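Local atomic coordinates of RahU protein (Pseudomonas aeruginosa PAO1, PDB entry 6ZC2), a protein that belongs to the aegerolysin family and interacts with the membrane sphingolipid ceramide phosphorylethanolamine. Residues V9-S14 / L130-F135; V20-A25 / G74-Y79; N100-T105 / G118-T123. All coordinates share one frame; numbering follows the deposited sequence. Where two conformers were deposited one is given.

Contact 1 (V9-S14 / L130-F135); sequences VKVVVS and LTLGRF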
loop_
_atom_site.group_PDB
_atom_site.type_symbol
_atom_site.label_atom_id
_atom_site.label_comp_id
_atom_site.label_asym_id
_atom_site.label_seq_id
_atom_site.Cartn_x
_atom_site.Cartn_y
_atom_site.Cartn_z
ATOM N N VAL A 9 -2.495 0.392 4.226
ATOM C CA VAL A 9 -1.794 1.591 3.774
ATOM C C VAL A 9 -2.801 2.724 3.622
ATOM O O VAL A 9 -3.715 2.644 2.790
ATOM C CB VAL A 9 -1.047 1.340 2.455
ATOM C CG1 VAL A 9 -0.213 2.556 2.092
ATOM C CG2 VAL A 9 -0.191 0.073 2.551
ATOM N N LYS A 10 -2.629 3.787 4.411
ATOM C CA LYS A 10 -3.473 4.980 4.322
ATOM C C LYS A 10 -2.874 5.897 3.259
ATOM O O LYS A 10 -1.775 6.429 3.443
ATOM C CB LYS A 10 -3.531 5.687 5.675
ATOM C CG LYS A 10 -4.426 6.917 5.684
ATOM C CD LYS A 10 -4.429 7.606 7.046
ATOM C CE LYS A 10 -5.175 8.930 6.988
ATOM N NZ LYS A 10 -5.498 9.449 8.355
ATOM N N VAL A 11 -3.579 6.072 2.144
ATOM C CA VAL A 11 -3.103 6.889 1.027
ATOM C C VAL A 11 -3.575 8.325 1.245
ATOM O O VAL A 11 -4.777 8.612 1.176
ATOM C CB VAL A 11 -3.586 6.333 -0.319
ATOM C CG1 VAL A 11 -3.089 7.199 -1.466
ATOM C CG2 VAL A 11 -3.125 4.887 -0.484
ATOM N N VAL A 12 -2.628 9.220 1.528
ATOM C CA VAL A 12 -2.884 10.631 1.816
ATOM C C VAL A 12 -2.374 11.446 0.631
ATOM O O VAL A 12 -1.165 11.504 0.375
ATOM C CB VAL A 12 -2.211 11.072 3.127
ATOM C CG1 VAL A 12 -2.431 12.565 3.374
ATOM C CG2 VAL A 12 -2.720 10.229 4.304
ATOM N N VAL A 13 -3.287 12.082 -0.095
ATOM C CA VAL A 13 -2.962 12.848 -1.296
ATOM C C VAL A 13 -2.891 14.324 -0.935
ATOM O O VAL A 13 -3.840 14.887 -0.375
ATOM C CB VAL A 13 -4.011 12.605 -2.397
ATOM C CG1 VAL A 13 -3.737 13.476 -3.625
ATOM C CG2 VAL A 13 -4.064 11.112 -2.767
ATOM N N SER A 14 -1.774 14.961 -1.264
ATOM C CA SER A 14 -1.628 16.383 -1.019
ATOM C C SER A 14 -2.420 17.188 -2.041
ATOM O O SER A 14 -2.667 16.743 -3.169
ATOM C CB SER A 14 -0.159 16.786 -1.121
ATOM O OG SER A 14 -0.031 18.181 -0.935
ATOM N N LEU A 130 0.999 6.719 3.920
ATOM C CA LEU A 130 1.757 7.082 2.723
ATOM C C LEU A 130 1.294 8.470 2.284
ATOM O O LEU A 130 0.170 8.629 1.799
ATOM C CB LEU A 130 1.517 6.054 1.610
ATOM C CG LEU A 130 2.141 6.352 0.247
ATOM C CD1 LEU A 130 3.663 6.428 0.333
ATOM C CD2 LEU A 130 1.704 5.305 -0.773
ATOM N N THR A 131 2.142 9.481 2.472
ATOM C CA THR A 131 1.782 10.864 2.164
ATOM C C THR A 131 2.452 11.286 0.857
ATOM O O THR A 131 3.688 11.314 0.763
ATOM C CB THR A 131 2.159 11.790 3.324
ATOM O OG1 THR A 131 1.491 11.350 4.518
ATOM C CG2 THR A 131 1.746 13.219 3.029
ATOM N N LEU A 132 1.634 11.610 -0.149
ATOM C CA LEU A 132 2.075 11.804 -1.528
ATOM C C LEU A 132 1.960 13.267 -1.935
ATOM O O LEU A 132 0.897 13.878 -1.768
ATOM C CB LEU A 132 1.202 10.972 -2.471
ATOM C CG LEU A 132 1.249 9.459 -2.282
ATOM C CD1 LEU A 132 0.057 8.770 -2.958
ATOM C CD2 LEU A 132 2.556 8.892 -2.818
ATOM N N GLY A 133 3.031 13.804 -2.528
ATOM C CA GLY A 133 3.015 15.166 -3.024
ATOM C C GLY A 133 3.863 15.356 -4.268
ATOM O O GLY A 133 4.630 14.475 -4.676
ATOM N N ARG A 134 3.694 16.534 -4.875
ATOM C CA ARG A 134 4.457 16.969 -6.038
ATOM C C ARG A 134 5.465 18.021 -5.591
ATOM O O ARG A 134 5.126 18.926 -4.823
ATOM C CB ARG A 134 3.517 17.568 -7.092
ATOM C CG ARG A 134 4.210 18.304 -8.235
ATOM C CD ARG A 134 4.321 17.431 -9.478
ATOM N NE ARG A 134 4.842 18.157 -10.636
ATOM C CZ ARG A 134 4.088 18.671 -11.605
ATOM N NH1 ARG A 134 4.657 19.312 -12.619
ATOM N NH2 ARG A 134 2.768 18.543 -11.566
ATOM N N PHE A 135 6.707 17.907 -6.078
ATOM C CA PHE A 135 7.816 18.693 -5.554
ATOM C C PHE A 135 8.674 19.289 -6.662
ATOM O O PHE A 135 8.712 18.793 -7.791
ATOM C CB PHE A 135 8.697 17.827 -4.626
ATOM C CG PHE A 135 8.000 17.424 -3.361
ATOM C CD1 PHE A 135 7.143 16.326 -3.334
ATOM C CD2 PHE A 135 8.145 18.184 -2.210
ATOM C CE1 PHE A 135 6.466 15.986 -2.180
ATOM C CE2 PHE A 135 7.468 17.846 -1.054
ATOM C CZ PHE A 135 6.624 16.747 -1.042
#
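K10, V12 and S14 meet L130 and L132 through four backbone hydrogen bonds, which join the two strands in parallel with an angle of 24° between their axes. K10 O accepts from L130 N at 2.8 Å, and V12 N donates to L130 O at 2.9 Å. V12 O then takes L132 N at 2.8 Å, and the last link runs from S14 N to L132 O at 2.9 Å. L130 and L132 thus spend both N-H and C=O on this neighbour, whereas T131 and G133 make backbone hydrogen bonds on the other side, with I114 and A112, as V9 and V11 do with I60 and Q58. V12 O also receives a CA-H...O contact from T131 CA at 3.5 Å. In the conformer given, S14 OG is hydrogen-bonded to S16 N, beyond the contact.

On the buried face, V11 CG1 touches L132 CD1 at 3.8 Å, V11 holding that methyl opposite its backbone N (chi1 180°). V9 CG1 lies 3.9 Å from L130 CB, and F88 packs on both residues. V12 and T131 occupy the other face. This is the parallel pairing of strands 6-13 and 126-134, close to the two chain ends, inside the mixed sheet of the aegerolysin beta-sandwich.

Contact 2 (V20-A25 / G74-Y79); sequences VGIRNA and GSFDCY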
loop_
_atom_site.group_PDB
_atom_site.type_symbol
_atom_site.label_atom_id
_atom_site.label_comp_id
_atom_site.label_asym_id
_atom_site.label_seq_id
_atom_site.Cartn_x
_atom_site.Cartn_y
_atom_site.Cartn_z
ATOM N N VAL A 20 -4.959 11.012 -7.049
ATOM C CA VAL A 20 -3.993 9.961 -7.356
ATOM C C VAL A 20 -4.743 8.719 -7.828
ATOM O O VAL A 20 -5.665 8.246 -7.150
ATOM C CB VAL A 20 -3.089 9.638 -6.152
ATOM C CG1 VAL A 20 -2.284 8.358 -6.400
ATOM C CG2 VAL A 20 -2.164 10.820 -5.876
ATOM N N GLY A 21 -4.347 8.192 -8.988
ATOM C CA GLY A 21 -4.844 6.903 -9.441
ATOM C C GLY A 21 -3.995 5.772 -8.891
ATOM O O GLY A 21 -2.767 5.787 -9.017
ATOM N N ILE A 22 -4.653 4.792 -8.268
ATOM C CA ILE A 22 -4.007 3.559 -7.826
ATOM C C ILE A 22 -4.124 2.566 -8.975
ATOM O O ILE A 22 -5.236 2.228 -9.390
ATOM C CB ILE A 22 -4.686 2.996 -6.566
ATOM C CG1 ILE A 22 -4.769 4.053 -5.453
ATOM C CG2 ILE A 22 -3.981 1.711 -6.109
ATOM C CD1 ILE A 22 -3.426 4.523 -4.927
ATOM N N ARG A 23 -2.987 2.107 -9.505
ATOM C CA ARG A 23 -2.981 1.243 -10.682
ATOM C C ARG A 23 -2.008 0.091 -10.465
ATOM O O ARG A 23 -1.122 0.151 -9.608
ATOM C CB ARG A 23 -2.569 2.007 -11.965
ATOM C CG ARG A 23 -3.375 3.278 -12.256
ATOM C CD ARG A 23 -4.832 2.983 -12.641
ATOM N NE ARG A 23 -5.580 4.227 -12.810
ATOM C CZ ARG A 23 -6.473 4.730 -11.950
ATOM N NH1 ARG A 23 -6.834 4.092 -10.831
ATOM N NH2 ARG A 23 -7.030 5.897 -12.234
ATOM N N ASN A 24 -2.158 -0.959 -11.277
ATOM C CA ASN A 24 -1.130 -1.991 -11.397
ATOM C C ASN A 24 -0.892 -2.730 -10.080
ATOM O O ASN A 24 0.235 -3.112 -9.758
ATOM C CB ASN A 24 0.177 -1.408 -11.932
ATOM C CG ASN A 24 -0.013 -0.618 -13.211
ATOM O OD1 ASN A 24 -0.978 -0.826 -13.952
ATOM N ND2 ASN A 24 0.922 0.282 -13.493
ATOM N N ALA A 25 -1.954 -2.939 -9.309
ATOM C CA ALA A 25 -1.814 -3.659 -8.050
ATOM C C ALA A 25 -1.513 -5.127 -8.326
ATOM O O ALA A 25 -2.051 -5.717 -9.266
ATOM C CB ALA A 25 -3.088 -3.524 -7.219
ATOM N N GLY A 74 3.192 -7.761 -1.902
ATOM C CA GLY A 74 2.635 -7.215 -3.128
ATOM C C GLY A 74 3.052 -5.775 -3.341
ATOM O O GLY A 74 3.973 -5.272 -2.691
ATOM N N SER A 75 2.361 -5.116 -4.273
ATOM C CA SER A 75 2.676 -3.733 -4.617
ATOM C C SER A 75 1.487 -3.067 -5.299
ATOM O O SER A 75 0.557 -3.734 -5.763
ATOM C CB SER A 75 3.892 -3.650 -5.542
ATOM O OG SER A 75 3.602 -4.218 -6.802
ATOM N N PHE A 76 1.544 -1.735 -5.367
ATOM C CA PHE A 76 0.658 -0.951 -6.221
ATOM C C PHE A 76 1.400 0.297 -6.692
ATOM O O PHE A 76 2.327 0.773 -6.028
ATOM C CB PHE A 76 -0.693 -0.591 -5.561
ATOM C CG PHE A 76 -0.573 0.231 -4.299
ATOM C CD1 PHE A 76 -0.480 1.622 -4.348
ATOM C CD2 PHE A 76 -0.574 -0.393 -3.055
ATOM C CE1 PHE A 76 -0.370 2.371 -3.174
ATOM C CE2 PHE A 76 -0.461 0.347 -1.888
ATOM C CZ PHE A 76 -0.363 1.729 -1.945
ATOM N N ASP A 77 0.987 0.824 -7.844
ATOM C CA ASP A 77 1.553 2.052 -8.389
ATOM C C ASP A 77 0.628 3.235 -8.102
ATOM O O ASP A 77 -0.595 3.087 -7.985
ATOM C CB ASP A 77 1.782 1.950 -9.904
ATOM C CG ASP A 77 2.890 0.987 -10.282
ATOM O OD1 ASP A 77 3.618 0.512 -9.382
ATOM O OD2 ASP A 77 3.007 0.689 -11.492
ATOM N N CYS A 78 1.235 4.421 -8.005
ATOM C CA CYS A 78 0.523 5.685 -7.861
ATOM C C CYS A 78 0.776 6.535 -9.100
ATOM O O CYS A 78 1.934 6.701 -9.512
ATOM C CB CYS A 78 1.016 6.436 -6.614
ATOM S SG CYS A 78 0.685 5.573 -5.061
ATOM N N TYR A 79 -0.304 7.078 -9.680
ATOM C CA TYR A 79 -0.245 7.903 -10.884
ATOM C C TYR A 79 -0.901 9.267 -10.665
ATOM O O TYR A 79 -1.930 9.380 -9.991
ATOM C CB TYR A 79 -0.940 7.192 -12.074
ATOM C CG TYR A 79 -0.022 6.253 -12.823
ATOM C CD1 TYR A 79 0.238 4.965 -12.367
ATOM C CD2 TYR A 79 0.625 6.677 -13.973
ATOM C CE1 TYR A 79 1.107 4.123 -13.046
ATOM C CE2 TYR A 79 1.502 5.851 -14.659
ATOM C CZ TYR A 79 1.736 4.575 -14.196
ATOM O OH TYR A 79 2.607 3.761 -14.879
HETATM O O HOH W 1 2.659 -2.283 -8.563
#
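Strands 20-25 and 74-79 run antiparallel, their axes 149° apart in direction, with G21-Y79 and R23-D77 as hydrogen-bonded pairs and I22-C78 as the non-hydrogen-bonded pair between them. They are neighbours in the antiparallel sheet of the aegerolysin beta-sandwich. Two reciprocal pairs of N-H...O bonds make the ladder; at its far end D77 N reaches R23 O at 2.8 Å. Beyond it N24 has a left-handed backbone, and A25 comes to lie beside F76.

The face turned to the other sheet is apolar. V20 CG1 rests against C78 CB at 3.8 Å, and I22 CG2 touches F76 CD1 at 3.9 Å while I22 CD1 reaches toward F76 CE1. V9 and I60 of the opposing sheet also pack on the F76 side chain.

The other face is polar. R23 bends at chi2 (-69°), bringing its guanidinium over G21 CA and nearly parallel to the Y79 ring plane, with CG 4.0 Å from Y79 CD1. NH1 binds I22 O from above the carbonyl plane and also M50 O, while NH2 goes to N51; these bonds fix the group's rotation. N24 ND2 donates almost straight (173°) to D77 OD2 at 2.9 Å, meeting it on its anti side but tilted from the carboxylate plane, the two flat groups being nearly perpendicular. D77 OD1 is hydrogen-bonded to T87 OG1 and accepts from a water, which also donates to N24 O. S75 OG, hydrogen-bonded to T26 OG1 as well, donates to that same water at 2.8 Å.

Contact 3 (N100-T105 / G118-T123); sequences NTWSFT and GNATGT. With TRS (2-amino-2-hydroxymethyl-propane-1,3-diol), chain B; EDO (1,2-ethanediol), chain J; EDO (1,2-ethanediol), chain E.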
loop_
_atom_site.group_PDB
_atom_site.type_symbol
_atom_site.label_atom_id
_atom_site.label_comp_id
_atom_site.label_asym_id
_atom_site.label_seq_id
_atom_site.Cartn_x
_atom_site.Cartn_y
_atom_site.Cartn_z
ATOM N N ASN A 100 9.936 -7.668 8.498
ATOM C CA ASN A 100 8.974 -7.134 7.546
ATOM C C ASN A 100 9.571 -5.907 6.871
ATOM O O ASN A 100 10.324 -5.147 7.485
ATOM C CB ASN A 100 7.692 -6.703 8.258
ATOM C CG ASN A 100 7.093 -7.801 9.112
ATOM O OD1 ASN A 100 7.128 -8.978 8.751
ATOM N ND2 ASN A 100 6.539 -7.420 10.260
ATOM N N THR A 101 9.230 -5.710 5.595
ATOM C CA THR A 101 9.736 -4.572 4.843
ATOM C C THR A 101 8.609 -3.901 4.069
ATOM O O THR A 101 7.609 -4.534 3.718
ATOM C CB THR A 101 10.868 -4.961 3.870
ATOM O OG1 THR A 101 10.399 -5.964 2.962
ATOM C CG2 THR A 101 12.086 -5.475 4.626
ATOM N N TRP A 102 8.783 -2.604 3.815
ATOM C CA TRP A 102 7.871 -1.851 2.961
ATOM C C TRP A 102 8.589 -0.597 2.485
ATOM O O TRP A 102 9.533 -0.125 3.125
ATOM C CB TRP A 102 6.558 -1.497 3.677
ATOM C CG TRP A 102 6.756 -0.655 4.895
ATOM C CD1 TRP A 102 6.702 0.706 4.969
ATOM C CD2 TRP A 102 7.067 -1.117 6.217
ATOM N NE1 TRP A 102 6.959 1.121 6.253
ATOM C CE2 TRP A 102 7.190 0.021 7.039
ATOM C CE3 TRP A 102 7.253 -2.382 6.783
ATOM C CZ2 TRP A 102 7.488 -0.069 8.402
ATOM C CZ3 TRP A 102 7.553 -2.469 8.135
ATOM C CH2 TRP A 102 7.662 -1.320 8.927
ATOM N N SER A 103 8.139 -0.062 1.350
ATOM C CA SER A 103 8.802 1.109 0.784
ATOM C C SER A 103 7.929 1.761 -0.279
ATOM O O SER A 103 7.135 1.096 -0.954
ATOM C CB SER A 103 10.144 0.721 0.154
ATOM O OG SER A 103 9.943 -0.145 -0.945
ATOM N N PHE A 104 8.109 3.070 -0.438
ATOM C CA PHE A 104 7.685 3.782 -1.635
ATOM C C PHE A 104 8.930 4.132 -2.436
ATOM O O PHE A 104 9.894 4.667 -1.880
ATOM C CB PHE A 104 6.921 5.067 -1.295
ATOM C CG PHE A 104 6.382 5.781 -2.510
ATOM C CD1 PHE A 104 5.203 5.358 -3.113
ATOM C CD2 PHE A 104 7.057 6.861 -3.060
ATOM C CE1 PHE A 104 4.708 6.007 -4.235
ATOM C CE2 PHE A 104 6.565 7.514 -4.183
ATOM C CZ PHE A 104 5.391 7.089 -4.766
ATOM N N THR A 105 8.915 3.826 -3.737
ATOM C CA THR A 105 10.019 4.184 -4.619
ATOM C C THR A 105 9.522 5.206 -5.627
ATOM O O THR A 105 8.656 4.877 -6.450
ATOM C CB THR A 105 10.567 2.947 -5.334
ATOM O OG1 THR A 105 10.963 1.982 -4.352
ATOM C CG2 THR A 105 11.775 3.306 -6.196
ATOM N N GLY A 118 4.267 1.417 11.021
ATOM C CA GLY A 118 4.557 0.067 10.557
ATOM C C GLY A 118 5.488 -0.668 11.508
ATOM O O GLY A 118 6.410 -0.078 12.085
ATOM N N ASN A 119 5.259 -1.977 11.657
ATOM C CA ASN A 119 6.022 -2.826 12.573
ATOM C C ASN A 119 7.049 -3.625 11.775
ATOM O O ASN A 119 6.682 -4.501 10.985
ATOM C CB ASN A 119 5.095 -3.797 13.300
ATOM C CG ASN A 119 4.045 -3.105 14.141
ATOM O OD1 ASN A 119 4.331 -2.143 14.850
ATOM N ND2 ASN A 119 2.813 -3.600 14.070
ATOM N N ALA A 120 8.336 -3.359 12.018
ATOM C CA ALA A 120 9.391 -4.084 11.317
ATOM C C ALA A 120 9.558 -5.516 11.812
ATOM O O ALA A 120 10.058 -6.361 11.062
ATOM C CB ALA A 120 10.721 -3.339 11.442
ATOM N N THR A 121 9.170 -5.815 13.051
ATOM C CA THR A 121 9.326 -7.165 13.570
ATOM C C THR A 121 8.038 -7.783 14.092
ATOM O O THR A 121 8.084 -8.886 14.647
ATOM C CB THR A 121 10.407 -7.216 14.661
ATOM O OG1 THR A 121 10.031 -6.361 15.747
ATOM C CG2 THR A 121 11.746 -6.767 14.103
ATOM N N GLY A 122 6.898 -7.119 13.933
ATOM C CA GLY A 122 5.656 -7.700 14.389
ATOM C C GLY A 122 5.205 -8.849 13.512
ATOM O O GLY A 122 5.689 -9.052 12.398
ATOM N N THR A 123 4.269 -9.639 14.040
ATOM C CA THR A 123 3.560 -10.587 13.189
ATOM C C THR A 123 2.987 -9.872 11.967
ATOM O O THR A 123 3.117 -10.347 10.830
ATOM C CB THR A 123 2.450 -11.261 13.997
ATOM O OG1 THR A 123 3.027 -11.975 15.100
ATOM C CG2 THR A 123 1.677 -12.229 13.125
HETATM C C TRS B . 7.341 -12.043 10.835
HETATM C C1 TRS B . 6.666 -13.311 11.347
HETATM C C2 TRS B . 8.442 -12.386 9.838
HETATM C C3 TRS B . 7.924 -11.264 12.008
HETATM N N TRS B . 6.330 -11.221 10.155
HETATM O O1 TRS B . 5.587 -12.968 12.187
HETATM O O2 TRS B . 9.360 -13.281 10.436
HETATM O O3 TRS B . 8.487 -10.054 11.549
HETATM C C1 EDO J . 11.024 -0.717 6.266
HETATM O O1 EDO J . 11.299 -1.710 5.275
HETATM C C2 EDO J . 11.004 -1.377 7.639
HETATM O O2 EDO J . 11.873 -2.518 7.642
HETATM C C1 EDO E . 1.598 -0.157 12.784
HETATM O O1 EDO E . 1.697 1.268 12.637
HETATM C C2 EDO E . 0.525 -0.512 13.815
HETATM O O2 EDO E . -0.773 -0.590 13.204
#
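N100 and W102 grip the loop 118-123 where strand 101-106, an edge strand of the antiparallel sheet in the aegerolysin beta-sandwich, begins. The backbone of N100 fastens first, its N donating to A120 O at 2.9 Å. Along the side chain, CB lies near N119 O and A120 O. With CG opposite the carbonyl carbon (chi1 -54°) and near O3 and N of a bound Tris, the amide then enters the bend of the loop. There ND2 gives one hydrogen to N119 O at 3.0 Å (175° at the hydrogen) and the other to G122 O at 2.8 Å. Both acceptors lie close to the amide plane, so the two bonds fix its rotation. OD1 accepts from the amino group of the Tris, whose N also donates to G122 O; Tris, probably from the crystallisation liquor, is further held by P93, K95 and A98.

W102 brings the six-membered part of its indole to the start of the loop. CH2 comes within 3.4 Å of G118 C, CZ3 is near N119 O, and A120 N sits at the ring edge, in its plane. G118, having no side chain, lets the ring approach this closely. A 1,2-ethanediol, probably also from the crystallisation liquor, lies over one face of the indole: its C1 is 3.9 Å above the ring plane, its O1 accepts from W102 N at 3.0 Å, and its O2 donates to N100 O at 3.1 Å.

In the fold
The three contacts sample both sheets of one aegerolysin beta-sandwich. Contact 1 joins two strands of the mixed sheet, contact 2 two strands of the antiparallel sheet, and contact 3 ties an edge strand of that second sheet to a loop leading into strand 126-134. In sequence, contacts 2 and 3 follow one another within the span bracketed by contact 1. Centres of contacts 1 and 2 are about 12 Å apart, and the centre of contact 3 is about 18 Å from each. Between the sheets, V13 CG2 packs on V20 CG2 at 3.7 Å and L132 CD1 on C78 SG at 3.9 Å. Contacts 1 and 2 thus share the hydrophobic core, which contact 3 joins through F104, packed on L130, L132 and, within its own sheet, C78.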